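Local coordinates for trehalose synthase regulatory protein (Candida albicans, PDB 5HUS) that is probably a regulatory subunit of the trehalose synthase complex, its C-terminal domain belonging to the trehalose-phosphatase family of the HAD clan, at residues L129-V134 with S140-L145; D166-T171 with A186-N191; V71-Y76 with S80-M85; I84-K87 with Q91-L94. All coordinates share one frame; numbering follows the deposited sequence.

Contact 1. Residues L129-V134 with S140-L145; sequences LVESKV and SFCEAL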
loop_
_atom_site.group_PDB
_atom_site.type_symbol
_atom_site.label_atom_id
_atom_site.label_comp_id
_atom_site.label_asym_id
_atom_site.label_seq_id
_atom_site.Cartn_x
_atom_site.Cartn_y
_atom_site.Cartn_z
ATOM N N LEU A 129 16.584 3.546 18.210
ATOM C CA LEU A 129 16.542 4.988 17.993
ATOM C C LEU A 129 15.156 5.544 18.333
ATOM O O LEU A 129 15.034 6.508 19.092
ATOM C CB LEU A 129 16.928 5.313 16.546
ATOM C CG LEU A 129 17.188 6.760 16.117
ATOM C CD1 LEU A 129 18.066 6.779 14.879
ATOM C CD2 LEU A 129 15.889 7.514 15.844
ATOM N N VAL A 130 14.113 4.926 17.788
ATOM C CA VAL A 130 12.749 5.380 18.044
ATOM C C VAL A 130 12.395 5.273 19.526
ATOM O O VAL A 130 11.754 6.166 20.085
ATOM C CB VAL A 130 11.723 4.588 17.211
ATOM C CG1 VAL A 130 10.302 4.972 17.603
ATOM C CG2 VAL A 130 11.954 4.839 15.727
ATOM N N GLU A 131 12.835 4.196 20.171
ATOM C CA GLU A 131 12.515 3.993 21.583
ATOM C C GLU A 131 13.147 5.075 22.459
ATOM O O GLU A 131 12.554 5.492 23.454
ATOM C CB GLU A 131 12.953 2.596 22.038
ATOM C CG GLU A 131 11.959 1.498 21.654
ATOM C CD GLU A 131 12.446 0.103 22.002
ATOM O OE1 GLU A 131 13.669 -0.082 22.181
ATOM O OE2 GLU A 131 11.603 -0.810 22.091
ATOM N N SER A 132 14.329 5.548 22.070
ATOM C CA SER A 132 15.010 6.611 22.808
ATOM C C SER A 132 14.278 7.946 22.677
ATOM O O SER A 132 14.353 8.792 23.569
ATOM C CB SER A 132 16.460 6.761 22.336
ATOM O OG SER A 132 16.530 7.394 21.069
ATOM N N LYS A 133 13.578 8.136 21.563
ATOM C CA LYS A 133 12.748 9.320 21.382
ATOM C C LYS A 133 11.514 9.230 22.268
ATOM O O LYS A 133 11.073 10.229 22.837
ATOM C CB LYS A 133 12.322 9.483 19.922
ATOM C CG LYS A 133 13.467 9.549 18.928
ATOM C CD LYS A 133 14.398 10.716 19.212
ATOM C CE LYS A 133 15.488 10.809 18.152
ATOM N NZ LYS A 133 16.455 11.904 18.445
ATOM N N VAL A 134 10.956 8.027 22.365
ATOM C CA VAL A 134 9.771 7.792 23.180
ATOM C C VAL A 134 10.035 8.182 24.629
ATOM O O VAL A 134 9.198 8.820 25.268
ATOM C CB VAL A 134 9.315 6.317 23.107
ATOM C CG1 VAL A 134 8.232 6.031 24.138
ATOM C CG2 VAL A 134 8.821 5.979 21.702
ATOM N N SER A 140 4.150 9.389 23.946
ATOM C CA SER A 140 4.443 8.809 22.641
ATOM C C SER A 140 4.765 7.329 22.797
ATOM O O SER A 140 5.038 6.863 23.902
ATOM C CB SER A 140 5.601 9.545 21.960
ATOM O OG SER A 140 6.835 9.302 22.608
ATOM N N PHE A 141 4.717 6.586 21.695
ATOM C CA PHE A 141 5.069 5.175 21.748
ATOM C C PHE A 141 5.600 4.657 20.420
ATOM O O PHE A 141 5.427 5.281 19.374
ATOM C CB PHE A 141 3.873 4.323 22.207
ATOM C CG PHE A 141 2.561 4.659 21.540
ATOM C CD1 PHE A 141 1.726 5.633 22.070
ATOM C CD2 PHE A 141 2.132 3.956 20.419
ATOM C CE1 PHE A 141 0.508 5.931 21.478
ATOM C CE2 PHE A 141 0.909 4.239 19.826
ATOM C CZ PHE A 141 0.098 5.235 20.352
ATOM N N CYS A 142 6.267 3.511 20.492
ATOM C CA CYS A 142 6.899 2.893 19.337
ATOM C C CYS A 142 6.152 1.631 18.926
ATOM O O CYS A 142 5.859 0.780 19.760
ATOM C CB CYS A 142 8.361 2.560 19.649
ATOM S SG CYS A 142 9.198 1.614 18.361
ATOM N N GLU A 143 5.841 1.527 17.638
ATOM C CA GLU A 143 5.264 0.319 17.078
ATOM C C GLU A 143 6.283 -0.307 16.137
ATOM O O GLU A 143 6.627 0.281 15.114
ATOM C CB GLU A 143 3.961 0.633 16.341
ATOM C CG GLU A 143 3.364 -0.555 15.596
ATOM C CD GLU A 143 2.104 -0.204 14.831
ATOM O OE1 GLU A 143 1.911 0.982 14.474
ATOM O OE2 GLU A 143 1.297 -1.127 14.585
ATOM N N ALA A 144 6.787 -1.482 16.497
ATOM C CA ALA A 144 7.756 -2.169 15.657
ATOM C C ALA A 144 7.114 -3.385 14.997
ATOM O O ALA A 144 6.692 -4.311 15.677
ATOM C CB ALA A 144 8.973 -2.586 16.477
ATOM N N LEU A 145 7.010 -3.362 13.671
ATOM C CA LEU A 145 6.541 -4.530 12.937
ATOM C C LEU A 145 7.776 -5.295 12.436
ATOM O O LEU A 145 8.856 -5.156 13.013
ATOM C CB LEU A 145 5.596 -4.109 11.808
ATOM C CG LEU A 145 4.361 -3.329 12.293
ATOM C CD1 LEU A 145 3.368 -3.041 11.168
ATOM C CD2 LEU A 145 3.660 -4.060 13.445
HETATM O O HOH W 1 6.538 8.118 25.891
#
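In the smaller alpha/beta part of the domain, which resembles the cap of HAD-family trehalose phosphatases, helix 116-136 turns back into strand 141-144, and Val130 and Val134 of the helix meet Cys142 of the strand. The helix and strand segments run nearly antiparallel, at 160°, with their axes 7.6 Å apart. Both valines hold CG1 anti to the backbone N (chi1 174° in Val130), and in Val130 this branch points at the strand, where CG1 lies 3.6 Å from Cys142 SG. One turn further on, Val134 divides its branches: CG2 passes over the peptide that joins Phe141 to Cys142, 3.7 Å from Phe141 C, and also meets Cys142 CB, while CG1 rests on the backbone of Ser140. Phe151 of the adjacent strand 149-152 packs on both valines and on Ser140. No direct hydrogen bond joins the two segments, but a water lies within hydrogen-bonding reach of both, 2.8 Å from Val134 O and from Ser140 O. The Ser140 hydroxyl is bonded to Leu137 O in the connecting turn, and this posture leaves OG against the helix backbone, 3.4 Å from Val134 CA.

Contact 2. Residues D166-T171 with A186-N191; sequences DTMGET and ATLVRN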
loop_
_atom_site.group_PDB
_atom_site.type_symbol
_atom_site.label_atom_id
_atom_site.label_comp_id
_atom_site.label_asym_id
_atom_site.label_seq_id
_atom_site.Cartn_x
_atom_site.Cartn_y
_atom_site.Cartn_z
ATOM N N ASP A 166 7.667 19.047 16.770
ATOM C CA ASP A 166 9.086 19.368 16.789
ATOM C C ASP A 166 9.916 18.101 16.962
ATOM O O ASP A 166 10.888 17.879 16.238
ATOM C CB ASP A 166 9.399 20.368 17.907
ATOM C CG ASP A 166 8.971 21.788 17.562
ATOM O OD1 ASP A 166 8.209 21.969 16.589
ATOM O OD2 ASP A 166 9.391 22.725 18.275
ATOM N N THR A 167 9.518 17.267 17.919
ATOM C CA THR A 167 10.235 16.029 18.201
ATOM C C THR A 167 10.155 15.059 17.025
ATOM O O THR A 167 11.143 14.403 16.685
ATOM C CB THR A 167 9.699 15.345 19.471
ATOM O OG1 THR A 167 9.906 16.207 20.594
ATOM C CG2 THR A 167 10.421 14.029 19.721
ATOM N N MET A 168 8.989 14.979 16.391
ATOM C CA MET A 168 8.820 14.094 15.241
ATOM C C MET A 168 9.647 14.579 14.048
ATOM O O MET A 168 10.264 13.777 13.350
ATOM C CB MET A 168 7.340 13.968 14.864
ATOM C CG MET A 168 6.539 13.126 15.860
ATOM S SD MET A 168 4.902 12.625 15.286
ATOM C CE MET A 168 4.019 14.186 15.344
ATOM N N GLY A 169 9.672 15.888 13.823
ATOM C CA GLY A 169 10.473 16.452 12.746
ATOM C C GLY A 169 11.956 16.232 12.994
ATOM O O GLY A 169 12.723 15.958 12.067
ATOM N N GLU A 170 12.355 16.345 14.258
ATOM C CA GLU A 170 13.736 16.110 14.659
ATOM C C GLU A 170 14.122 14.656 14.392
ATOM O O GLU A 170 15.219 14.362 13.911
ATOM C CB GLU A 170 13.914 16.457 16.141
ATOM C CG GLU A 170 15.341 16.476 16.631
ATOM C CD GLU A 170 15.866 15.097 16.979
ATOM O OE1 GLU A 170 15.093 14.284 17.533
ATOM O OE2 GLU A 170 17.053 14.827 16.690
ATOM N N THR A 171 13.195 13.758 14.708
ATOM C CA THR A 171 13.387 12.324 14.539
ATOM C C THR A 171 13.497 11.937 13.070
ATOM O O THR A 171 14.316 11.093 12.696
ATOM C CB THR A 171 12.234 11.546 15.198
ATOM O OG1 THR A 171 12.206 11.846 16.601
ATOM C CG2 THR A 171 12.411 10.048 15.010
ATOM N N ALA A 186 12.378 8.083 6.816
ATOM C CA ALA A 186 11.283 8.370 7.737
ATOM C C ALA A 186 10.385 9.444 7.127
ATOM O O ALA A 186 10.872 10.387 6.505
ATOM C CB ALA A 186 11.819 8.818 9.071
ATOM N N THR A 187 9.076 9.303 7.297
ATOM C CA THR A 187 8.133 10.277 6.756
ATOM C C THR A 187 7.080 10.611 7.808
ATOM O O THR A 187 6.736 9.765 8.628
ATOM C CB THR A 187 7.446 9.748 5.480
ATOM O OG1 THR A 187 8.436 9.198 4.600
ATOM C CG2 THR A 187 6.710 10.866 4.759
ATOM N N LEU A 188 6.590 11.847 7.795
ATOM C CA LEU A 188 5.503 12.231 8.685
ATOM C C LEU A 188 4.171 11.903 8.037
ATOM O O LEU A 188 3.850 12.408 6.961
ATOM C CB LEU A 188 5.562 13.722 9.030
ATOM C CG LEU A 188 4.478 14.172 10.015
ATOM C CD1 LEU A 188 4.813 13.710 11.428
ATOM C CD2 LEU A 188 4.273 15.683 9.967
ATOM N N VAL A 189 3.406 11.037 8.689
ATOM C CA VAL A 189 2.090 10.656 8.204
ATOM C C VAL A 189 1.095 10.841 9.333
ATOM O O VAL A 189 1.147 10.121 10.331
ATOM C CB VAL A 189 2.051 9.203 7.710
ATOM C CG1 VAL A 189 0.643 8.830 7.289
ATOM C CG2 VAL A 189 3.030 9.002 6.560
ATOM N N ARG A 190 0.208 11.819 9.171
ATOM C CA ARG A 190 -0.740 12.203 10.213
ATOM C C ARG A 190 0.008 12.669 11.457
ATOM O O ARG A 190 0.720 13.673 11.428
ATOM C CB ARG A 190 -1.679 11.044 10.558
ATOM C CG ARG A 190 -2.451 10.487 9.370
ATOM C CD ARG A 190 -3.920 10.850 9.472
ATOM N NE ARG A 190 -4.440 10.578 10.810
ATOM C CZ ARG A 190 -5.658 10.911 11.224
ATOM N NH1 ARG A 190 -6.494 11.533 10.403
ATOM N NH2 ARG A 190 -6.040 10.624 12.461
ATOM N N ASN A 191 -0.151 11.929 12.547
ATOM C CA ASN A 191 0.527 12.257 13.791
ATOM C C ASN A 191 1.519 11.170 14.163
ATOM O O ASN A 191 1.624 10.775 15.324
ATOM C CB ASN A 191 -0.490 12.461 14.913
ATOM C CG ASN A 191 -1.559 13.470 14.547
ATOM O OD1 ASN A 191 -1.270 14.511 13.956
ATOM N ND2 ASN A 191 -2.806 13.160 14.886
#
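Thr167 O, the carbonyl just ahead of the Met168 that reaches across to Leu188 and Asn191, is gripped twice by Thr171. Thr171 N supplies the ordinary helical bond at 2.9 Å, and Thr171 OG1 adds a second to Thr167 O at 2.8 Å. The two donors come in from opposite faces of the carbonyl plane, and the hydroxyl is tilted 34° out of it. With chi1 at -60°, Thr171 turns OG1 back along its own helix, so its polar end is spent there and not on the strand. The crossing itself depends on Met168 alone. Its side chain runs out extended as far as SD and then bends at chi3 (-72°), which lays SD and CE side by side against Leu188. The methyl and the sulfur both touch it: CE and SD each stand 4.0 Å from Leu188 CD1, and the two side chains cross at about a right angle. SD also comes to rest by the backbone of the turn that follows the strand, 3.8 Å from Asn191 O. Val193 and Ala153 pack on the same methionine, while Leu188 also touches Ile172, a turn further along the helix. Past that point Ala186 leans on Ile175 and bonds through its N to Asn176 OD1, so the strand is held to the helix well beyond Met168. Here helix 161-179 packs against the antiparallel sheet of strands 141-144, 149-152, 192-197 and 184-189, an arrangement consistent with the alpha/beta cap of the HAD trehalose phosphatases.

Contact 3. Residues V71-Y76 with S80-M85; sequences VYLLSY and SDLDIM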
loop_
_atom_site.group_PDB
_atom_site.type_symbol
_atom_site.label_atom_id
_atom_site.label_comp_id
_atom_site.label_asym_id
_atom_site.label_seq_id
_atom_site.Cartn_x
_atom_site.Cartn_y
_atom_site.Cartn_z
ATOM N N VAL A 71 -7.866 -9.162 -7.341
ATOM C CA VAL A 71 -7.969 -8.062 -6.389
ATOM C C VAL A 71 -6.970 -8.236 -5.256
ATOM O O VAL A 71 -6.929 -9.296 -4.630
ATOM C CB VAL A 71 -9.388 -7.962 -5.794
ATOM C CG1 VAL A 71 -9.484 -6.794 -4.830
ATOM C CG2 VAL A 71 -10.414 -7.819 -6.917
ATOM N N TYR A 72 -6.161 -7.202 -5.017
ATOM C CA TYR A 72 -5.171 -7.202 -3.932
ATOM C C TYR A 72 -5.411 -6.070 -2.955
ATOM O O TYR A 72 -5.678 -4.937 -3.353
ATOM C CB TYR A 72 -3.745 -7.087 -4.487
ATOM C CG TYR A 72 -3.237 -8.382 -5.049
ATOM C CD1 TYR A 72 -3.710 -8.864 -6.266
ATOM C CD2 TYR A 72 -2.295 -9.136 -4.361
ATOM C CE1 TYR A 72 -3.262 -10.067 -6.774
ATOM C CE2 TYR A 72 -1.836 -10.339 -4.865
ATOM C CZ TYR A 72 -2.329 -10.801 -6.066
ATOM O OH TYR A 72 -1.867 -11.993 -6.575
ATOM N N LEU A 73 -5.319 -6.393 -1.668
ATOM C CA LEU A 73 -5.325 -5.387 -0.614
ATOM C C LEU A 73 -3.904 -4.929 -0.301
ATOM O O LEU A 73 -3.022 -5.758 -0.081
ATOM C CB LEU A 73 -5.969 -5.950 0.652
ATOM C CG LEU A 73 -5.834 -5.059 1.887
ATOM C CD1 LEU A 73 -6.805 -3.891 1.803
ATOM C CD2 LEU A 73 -6.055 -5.874 3.166
ATOM N N LEU A 74 -3.688 -3.616 -0.289
ATOM C CA LEU A 74 -2.410 -3.046 0.131
ATOM C C LEU A 74 -2.626 -2.438 1.502
ATOM O O LEU A 74 -3.448 -1.535 1.666
ATOM C CB LEU A 74 -1.904 -2.000 -0.873
ATOM C CG LEU A 74 -0.646 -1.215 -0.479
ATOM C CD1 LEU A 74 0.562 -2.136 -0.291
ATOM C CD2 LEU A 74 -0.340 -0.135 -1.514
ATOM N N SER A 75 -1.894 -2.949 2.485
ATOM C CA SER A 75 -2.133 -2.625 3.890
ATOM C C SER A 75 -0.825 -2.390 4.619
ATOM O O SER A 75 0.190 -3.012 4.292
ATOM C CB SER A 75 -2.908 -3.758 4.565
ATOM O OG SER A 75 -2.999 -3.572 5.971
ATOM N N TYR A 76 -0.852 -1.505 5.612
ATOM C CA TYR A 76 0.307 -1.296 6.482
ATOM C C TYR A 76 0.466 -2.398 7.518
ATOM O O TYR A 76 1.510 -2.493 8.164
ATOM C CB TYR A 76 0.211 0.044 7.215
ATOM C CG TYR A 76 0.570 1.242 6.375
ATOM C CD1 TYR A 76 1.892 1.527 6.069
ATOM C CD2 TYR A 76 -0.415 2.099 5.904
ATOM C CE1 TYR A 76 2.222 2.628 5.300
ATOM C CE2 TYR A 76 -0.099 3.199 5.139
ATOM C CZ TYR A 76 1.220 3.460 4.840
ATOM O OH TYR A 76 1.538 4.559 4.076
ATOM N N SER A 80 0.993 -11.358 10.202
ATOM C CA SER A 80 0.225 -12.154 11.154
ATOM C C SER A 80 -1.181 -11.588 11.386
ATOM O O SER A 80 -2.139 -12.353 11.516
ATOM C CB SER A 80 0.992 -12.278 12.479
ATOM O OG SER A 80 1.264 -11.010 13.046
ATOM N N ASP A 81 -1.319 -10.263 11.416
ATOM C CA ASP A 81 -2.646 -9.654 11.556
ATOM C C ASP A 81 -3.508 -9.881 10.316
ATOM O O ASP A 81 -4.703 -10.151 10.426
ATOM C CB ASP A 81 -2.537 -8.155 11.845
ATOM C CG ASP A 81 -2.122 -7.863 13.280
ATOM O OD1 ASP A 81 -2.052 -8.813 14.081
ATOM O OD2 ASP A 81 -1.871 -6.684 13.603
ATOM N N LEU A 82 -2.908 -9.762 9.133
ATOM C CA LEU A 82 -3.645 -9.975 7.898
ATOM C C LEU A 82 -4.060 -11.432 7.725
ATOM O O LEU A 82 -5.145 -11.708 7.220
ATOM C CB LEU A 82 -2.813 -9.508 6.688
ATOM C CG LEU A 82 -2.737 -7.981 6.616
ATOM C CD1 LEU A 82 -1.690 -7.516 5.606
ATOM C CD2 LEU A 82 -4.105 -7.380 6.298
ATOM N N ASP A 83 -3.192 -12.358 8.119
ATOM C CA ASP A 83 -3.516 -13.781 8.024
ATOM C C ASP A 83 -4.704 -14.120 8.925
ATOM O O ASP A 83 -5.562 -14.922 8.559
ATOM C CB ASP A 83 -2.309 -14.648 8.395
ATOM C CG ASP A 83 -1.314 -14.808 7.254
ATOM O OD1 ASP A 83 -1.665 -14.541 6.087
ATOM O OD2 ASP A 83 -0.174 -15.231 7.540
ATOM N N ILE A 84 -4.760 -13.503 10.101
ATOM C CA ILE A 84 -5.919 -13.692 10.982
ATOM C C ILE A 84 -7.181 -13.118 10.341
ATOM O O ILE A 84 -8.239 -13.761 10.326
ATOM C CB ILE A 84 -5.684 -13.044 12.366
ATOM C CG1 ILE A 84 -4.708 -13.897 13.185
ATOM C CG2 ILE A 84 -7.005 -12.858 13.102
ATOM C CD1 ILE A 84 -4.210 -13.228 14.447
ATOM N N MET A 85 -7.067 -11.919 9.778
ATOM C CA MET A 85 -8.211 -11.251 9.177
ATOM C C MET A 85 -8.793 -11.977 7.981
ATOM O O MET A 85 -10.016 -12.050 7.831
ATOM C CB MET A 85 -7.837 -9.835 8.753
ATOM C CG MET A 85 -7.721 -8.845 9.891
ATOM S SD MET A 85 -7.175 -7.254 9.246
ATOM C CE MET A 85 -7.639 -6.162 10.587
#
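Leu82 is the one helix residue that closes on the strand here, and it meets two side chains, Leu73 and Ser75, which point the same way from alternate positions. The close-packed part lies round Leu82 CD2, which sits 4.0 Å from Leu73 CD2 and equally 4.0 Å from Ser75 OG. The other methyl, Leu82 CD1, leans on Ser75 CB at 4.1 Å, so the fork of the leucine straddles the serine while one prong also reaches the leucine. Leu82 and Leu73 cross obliquely. Ser75 carries OG anti to its backbone N (chi1 172°), and the hydroxyl is bonded to Leu77 N in the turn leading to the helix; its touch on the leucine methyls is therefore made by a polar atom already satisfied. All three residues are buried. The rest is loose: the nearest alpha carbons, those of Ser75 and Leu82, are 8.5 Å apart, only 98 Å² is buried in all, and Ser80 and Ile84 belong to the exposed side of the helix. In the fold, strand 69-74 opens a beta-alpha-beta unit that continues through helix 79-86 to strand 93-96. Leu82 also touches Ala96 of that last strand and Leu73 packs on Ile29 of strand 28-29, while the other face of strand 69-74 turns Leu74 toward helix 254-265.

Contact 4. Residues I84-K87 with Q91-L94; sequences IMFK and QIGL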
loop_
_atom_site.group_PDB
_atom_site.type_symbol
_atom_site.label_atom_id
_atom_site.label_comp_id
_atom_site.label_asym_id
_atom_site.label_seq_id
_atom_site.Cartn_x
_atom_site.Cartn_y
_atom_site.Cartn_z
ATOM N N ILE A 84 -4.760 -13.503 10.101
ATOM C CA ILE A 84 -5.919 -13.692 10.982
ATOM C C ILE A 84 -7.181 -13.118 10.341
ATOM O O ILE A 84 -8.239 -13.761 10.326
ATOM C CB ILE A 84 -5.684 -13.044 12.366
ATOM C CG1 ILE A 84 -4.708 -13.897 13.185
ATOM C CG2 ILE A 84 -7.005 -12.858 13.102
ATOM C CD1 ILE A 84 -4.210 -13.228 14.447
ATOM N N MET A 85 -7.067 -11.919 9.778
ATOM C CA MET A 85 -8.211 -11.251 9.177
ATOM C C MET A 85 -8.793 -11.977 7.981
ATOM O O MET A 85 -10.016 -12.050 7.831
ATOM C CB MET A 85 -7.837 -9.835 8.753
ATOM C CG MET A 85 -7.721 -8.845 9.891
ATOM S SD MET A 85 -7.175 -7.254 9.246
ATOM C CE MET A 85 -7.639 -6.162 10.587
ATOM N N PHE A 86 -7.929 -12.513 7.124
ATOM C CA PHE A 86 -8.386 -12.992 5.820
ATOM C C PHE A 86 -8.217 -14.496 5.625
ATOM O O PHE A 86 -8.285 -14.982 4.498
ATOM C CB PHE A 86 -7.655 -12.226 4.705
ATOM C CG PHE A 86 -8.097 -10.796 4.585
ATOM C CD1 PHE A 86 -9.211 -10.465 3.837
ATOM C CD2 PHE A 86 -7.421 -9.785 5.253
ATOM C CE1 PHE A 86 -9.635 -9.156 3.742
ATOM C CE2 PHE A 86 -7.839 -8.473 5.159
ATOM C CZ PHE A 86 -8.948 -8.157 4.405
ATOM N N LYS A 87 -8.033 -15.226 6.724
ATOM C CA LYS A 87 -7.839 -16.675 6.668
ATOM C C LYS A 87 -8.974 -17.382 5.925
ATOM O O LYS A 87 -8.740 -18.359 5.217
ATOM C CB LYS A 87 -7.699 -17.260 8.082
ATOM C CG LYS A 87 -8.921 -17.105 8.980
ATOM C CD LYS A 87 -8.717 -17.815 10.325
ATOM C CE LYS A 87 -9.955 -17.712 11.213
ATOM N NZ LYS A 87 -9.757 -18.323 12.566
ATOM N N GLN A 91 -9.646 -15.529 -1.648
ATOM C CA GLN A 91 -9.878 -14.872 -2.940
ATOM C C GLN A 91 -9.137 -13.548 -3.059
ATOM O O GLN A 91 -8.932 -13.049 -4.161
ATOM C CB GLN A 91 -11.366 -14.593 -3.189
ATOM C CG GLN A 91 -12.338 -15.680 -2.792
ATOM C CD GLN A 91 -12.750 -15.561 -1.347
ATOM O OE1 GLN A 91 -12.001 -15.933 -0.464
ATOM N NE2 GLN A 91 -13.946 -15.034 -1.100
ATOM N N ILE A 92 -8.778 -12.969 -1.918
ATOM C CA ILE A 92 -8.153 -11.651 -1.871
ATOM C C ILE A 92 -6.631 -11.757 -1.734
ATOM O O ILE A 92 -6.123 -12.356 -0.784
ATOM C CB ILE A 92 -8.703 -10.816 -0.687
ATOM C CG1 ILE A 92 -10.228 -10.668 -0.789
ATOM C CG2 ILE A 92 -8.027 -9.451 -0.614
ATOM C CD1 ILE A 92 -10.774 -9.541 0.046
ATOM N N GLY A 93 -5.902 -11.173 -2.677
ATOM C CA GLY A 93 -4.460 -11.102 -2.553
ATOM C C GLY A 93 -4.085 -10.119 -1.459
ATOM O O GLY A 93 -4.817 -9.157 -1.191
ATOM N N LEU A 94 -2.953 -10.364 -0.808
ATOM C CA LEU A 94 -2.525 -9.517 0.296
ATOM C C LEU A 94 -1.137 -8.944 0.088
ATOM O O LEU A 94 -0.204 -9.650 -0.318
ATOM C CB LEU A 94 -2.554 -10.304 1.614
ATOM C CG LEU A 94 -3.909 -10.931 1.982
ATOM C CD1 LEU A 94 -3.755 -11.915 3.145
ATOM C CD2 LEU A 94 -4.944 -9.867 2.308
#
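The Phe86 ring is met by two aliphatic side chains, Leu94 and Ile92, that approach it in different ways. Leu94 comes over a face: its CD2 methyl stands 4.2 Å from the centroid of the Phe86 ring and 26° off the normal, a CH-pi contact. The methyl is displaced toward the root of the ring, with Leu94 CD2 3.8 Å from Phe86 CD2 and 4.0 Å from Phe86 CG. Ile92 arrives at a slant, and what touches is the tip of its longer branch, Ile92 CD1, 3.9 Å from Phe86 CE1. The aromatic group thus has Leu94 near its base and Ile92 further out. Phe86 has CG anti to its carbonyl carbon (chi1 -71°), which sends the ring out from the helix toward the strand. Ile92 and Leu94 are two positions apart and both point to the helix, with Gly93 between them in sequence. All three touching residues are buried, and the contact is wholly apolar. Around it, Pro53 and Ile29 also pack on Phe86, Val57 of helix 53-59 covers Ile92, and Trp110 lies against Leu94. Helix 79-86 here meets the strand that closes its own beta-alpha-beta unit, strand 93-96, which is seated in the main sheet between strands 69-74 and 101-103.

Contacts 3 and 4 come first along the chain and share Ile84 and Met85. With centres 6 Å apart, they pin helix 79-86 to two neighbouring strands, 69-74 and 93-96, of the large sheet, and Leu73 CD2 touches Phe86 CE2. Contacts 1 and 2 follow in the smaller four-stranded sheet, their centres 12 Å apart; the salt bridge between Lys133 NZ and Glu170 OE1, 2.9 Å long, ties their two helices together. Between the two groups the centres lie about 23 to 31 Å apart, but Leu145 CD1 of contact 1 does touch Tyr76 O of contact 3. The pairs therefore belong to two separate alpha/beta units, one round each sheet, consistent with the core and cap of a HAD-type phosphatase fold.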